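Local coordinates for protein 16 kDa salivary peptide (Culex quinquefasciatus, PDB 7KCG) that is of unknown function but adopts a beta-trefoil fold of the ricin-type lectin kind and may bind sugars in mosquito saliva, at residues A[49-53]-A[54-58]. Sequence-based numbering, arbitrary orientation.
Sequences TAEGT and NFRIR
Thr49 and Arg56 form an antiparallel hydrogen-bonded pair, Ala50 faces Phe55 as a non-hydrogen-bonded pair, and Glu51 pairs with Asn54 to close a two-residue beta hairpin through a type II' turn, with Gly52 and Thr53 at its corners. The hairpin joins strands 45-51 and 54-59 of the beta-trefoil at the protein surface. Thr49 N gives a nearly straight bond to Arg56 O (3.0 Å), and Arg56 N bonds back to Thr49 O (2.8 Å). Nearer the turn the geometry changes: Glu51 N points almost directly at Asn54 O (N-H...O 176°), yet it sits well above that carbonyl's plane. Asn54 N reaches Glu51 O in the same tilted way. Gly52 takes the positive phi of the first corner.

Thr49, Glu51, Asn54 and Arg56 share one face of the hairpin. Glu51 CG lies between its own backbone N and carbonyl carbon (chi1 84°), and a bend at chi2 carries the carboxylate to the edge of the Arg56 guanidinium. Glu51 OE1 meets Arg56 NE there in a weak hydrogen bond within a salt bridge (3.5 Å), the two planes nearly perpendicular at 85°. Glu51 CG and Arg56 CG also touch (4.0 Å). Stronger partners lie outside: Ser93 OG bonds Glu51 OE2, while Glu65 and the carbonyl of Ile87 take Arg56 NH1 and NH2. The Asn54 amide lies nearly coplanar with the Glu51 carboxylate.

On the other face, the Phe55 ring meets Ala50 obliquely, Phe55 CE1 lying 4.2 Å from Ala50 CB, and Ile48, Ile96 and Val7 also touch the Phe55 side chain. A water above that ring, offset toward its rim, ties the turn to the strand by donating to Gly52 O (2.8 Å) and Asn54 O (2.7 Å).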
loop_
_atom_site.group_PDB
_atom_site.type_symbol
_atom_site.label_atom_id
_atom_site.label_comp_id
_atom_site.label_asym_id
_atom_site.label_seq_id
_atom_site.Cartn_x
_atom_site.Cartn_y
_atom_site.Cartn_z
ATOM N N THR A 49 -5.939 -9.614 -0.344
ATOM C CA THR A 49 -6.967 -10.558 0.120
ATOM C C THR A 49 -8.142 -9.756 0.657
ATOM O O THR A 49 -7.915 -8.842 1.430
ATOM C CB THR A 49 -6.402 -11.492 1.193
ATOM O OG1 THR A 49 -5.126 -11.988 0.790
ATOM C CG2 THR A 49 -7.325 -12.648 1.507
ATOM N N ALA A 50 -9.352 -10.124 0.271
ATOM C CA ALA A 50 -10.557 -9.448 0.772
ATOM C C ALA A 50 -10.806 -9.779 2.231
ATOM O O ALA A 50 -10.606 -10.929 2.615
ATOM C CB ALA A 50 -11.754 -9.815 -0.042
ATOM N N GLU A 51 -11.197 -8.776 3.001
ATOM C CA GLU A 51 -11.586 -8.987 4.411
ATOM C C GLU A 51 -12.855 -8.161 4.623
ATOM O O GLU A 51 -12.783 -6.988 4.974
ATOM C CB GLU A 51 -10.377 -8.897 5.341
ATOM C CG GLU A 51 -9.942 -7.523 5.792
ATOM C CD GLU A 51 -9.999 -7.416 7.303
ATOM O OE1 GLU A 51 -9.683 -8.415 7.973
ATOM O OE2 GLU A 51 -10.380 -6.350 7.796
ATOM N N GLY A 52 -13.998 -8.768 4.322
ATOM C CA GLY A 52 -15.260 -8.021 4.387
ATOM C C GLY A 52 -15.324 -7.014 3.265
ATOM O O GLY A 52 -15.146 -7.413 2.117
ATOM N N THR A 53 -15.558 -5.755 3.600
ATOM C CA THR A 53 -15.580 -4.672 2.589
ATOM C C THR A 53 -14.161 -4.115 2.453
ATOM O O THR A 53 -13.966 -3.268 1.591
ATOM C CB THR A 53 -16.619 -3.631 3.008
ATOM O OG1 THR A 53 -16.517 -2.485 2.166
ATOM C CG2 THR A 53 -16.472 -3.218 4.455
ATOM N N ASN A 54 -13.206 -4.646 3.221
ATOM C CA ASN A 54 -11.841 -4.128 3.233
ATOM C C ASN A 54 -10.894 -5.140 2.594
ATOM O O ASN A 54 -11.313 -6.170 2.053
ATOM C CB ASN A 54 -11.413 -3.811 4.664
ATOM C CG ASN A 54 -12.337 -2.827 5.344
ATOM O OD1 ASN A 54 -12.729 -1.823 4.756
ATOM N ND2 ASN A 54 -12.690 -3.111 6.591
ATOM N N PHE A 55 -9.598 -4.830 2.651
ATOM C CA PHE A 55 -8.565 -5.650 2.041
ATOM C C PHE A 55 -7.331 -5.665 2.928
ATOM O O PHE A 55 -7.000 -4.665 3.570
ATOM C CB PHE A 55 -8.149 -5.136 0.653
ATOM C CG PHE A 55 -9.255 -5.147 -0.352
ATOM C CD1 PHE A 55 -9.551 -6.298 -1.054
ATOM C CD2 PHE A 55 -9.991 -3.996 -0.604
ATOM C CE1 PHE A 55 -10.591 -6.317 -1.983
ATOM C CE2 PHE A 55 -11.045 -4.008 -1.530
ATOM C CZ PHE A 55 -11.333 -5.169 -2.222
ATOM N N ARG A 56 -6.652 -6.804 2.948
ATOM C CA ARG A 56 -5.288 -6.883 3.455
ATOM C C ARG A 56 -4.308 -6.933 2.288
ATOM O O ARG A 56 -4.605 -7.496 1.232
ATOM C CB ARG A 56 -5.109 -8.108 4.345
ATOM C CG ARG A 56 -5.955 -8.045 5.605
ATOM C CD ARG A 56 -5.519 -9.098 6.605
ATOM N NE ARG A 56 -6.249 -8.953 7.857
ATOM C CZ ARG A 56 -5.723 -8.525 8.998
ATOM N NH1 ARG A 56 -4.430 -8.208 9.075
ATOM N NH2 ARG A 56 -6.502 -8.442 10.076
ATOM N N ILE A 57 -3.131 -6.343 2.496
ATOM C CA ILE A 57 -2.092 -6.239 1.478
ATOM C C ILE A 57 -0.812 -6.818 2.064
ATOM O O ILE A 57 -0.318 -6.322 3.083
ATOM C CB ILE A 57 -1.871 -4.781 1.036
ATOM C CG1 ILE A 57 -3.177 -4.162 0.507
ATOM C CG2 ILE A 57 -0.783 -4.681 -0.044
ATOM C CD1 ILE A 57 -3.056 -2.636 0.287
ATOM N N ARG A 58 -0.269 -7.833 1.410
ATOM C CA ARG A 58 0.942 -8.555 1.870
ATOM C C ARG A 58 2.034 -8.579 0.801
ATOM O O ARG A 58 1.739 -8.872 -0.322
ATOM C CB ARG A 58 0.584 -9.991 2.241
ATOM C CG ARG A 58 1.639 -10.687 3.071
ATOM C CD ARG A 58 1.182 -12.048 3.492
ATOM N NE ARG A 58 0.072 -12.061 4.412
ATOM C CZ ARG A 58 0.189 -12.153 5.711
ATOM N NH1 ARG A 58 1.376 -12.201 6.262
ATOM N NH2 ARG A 58 -0.880 -12.185 6.464
HETATM O O HOH W 1 -13.339 -6.419 0.268
#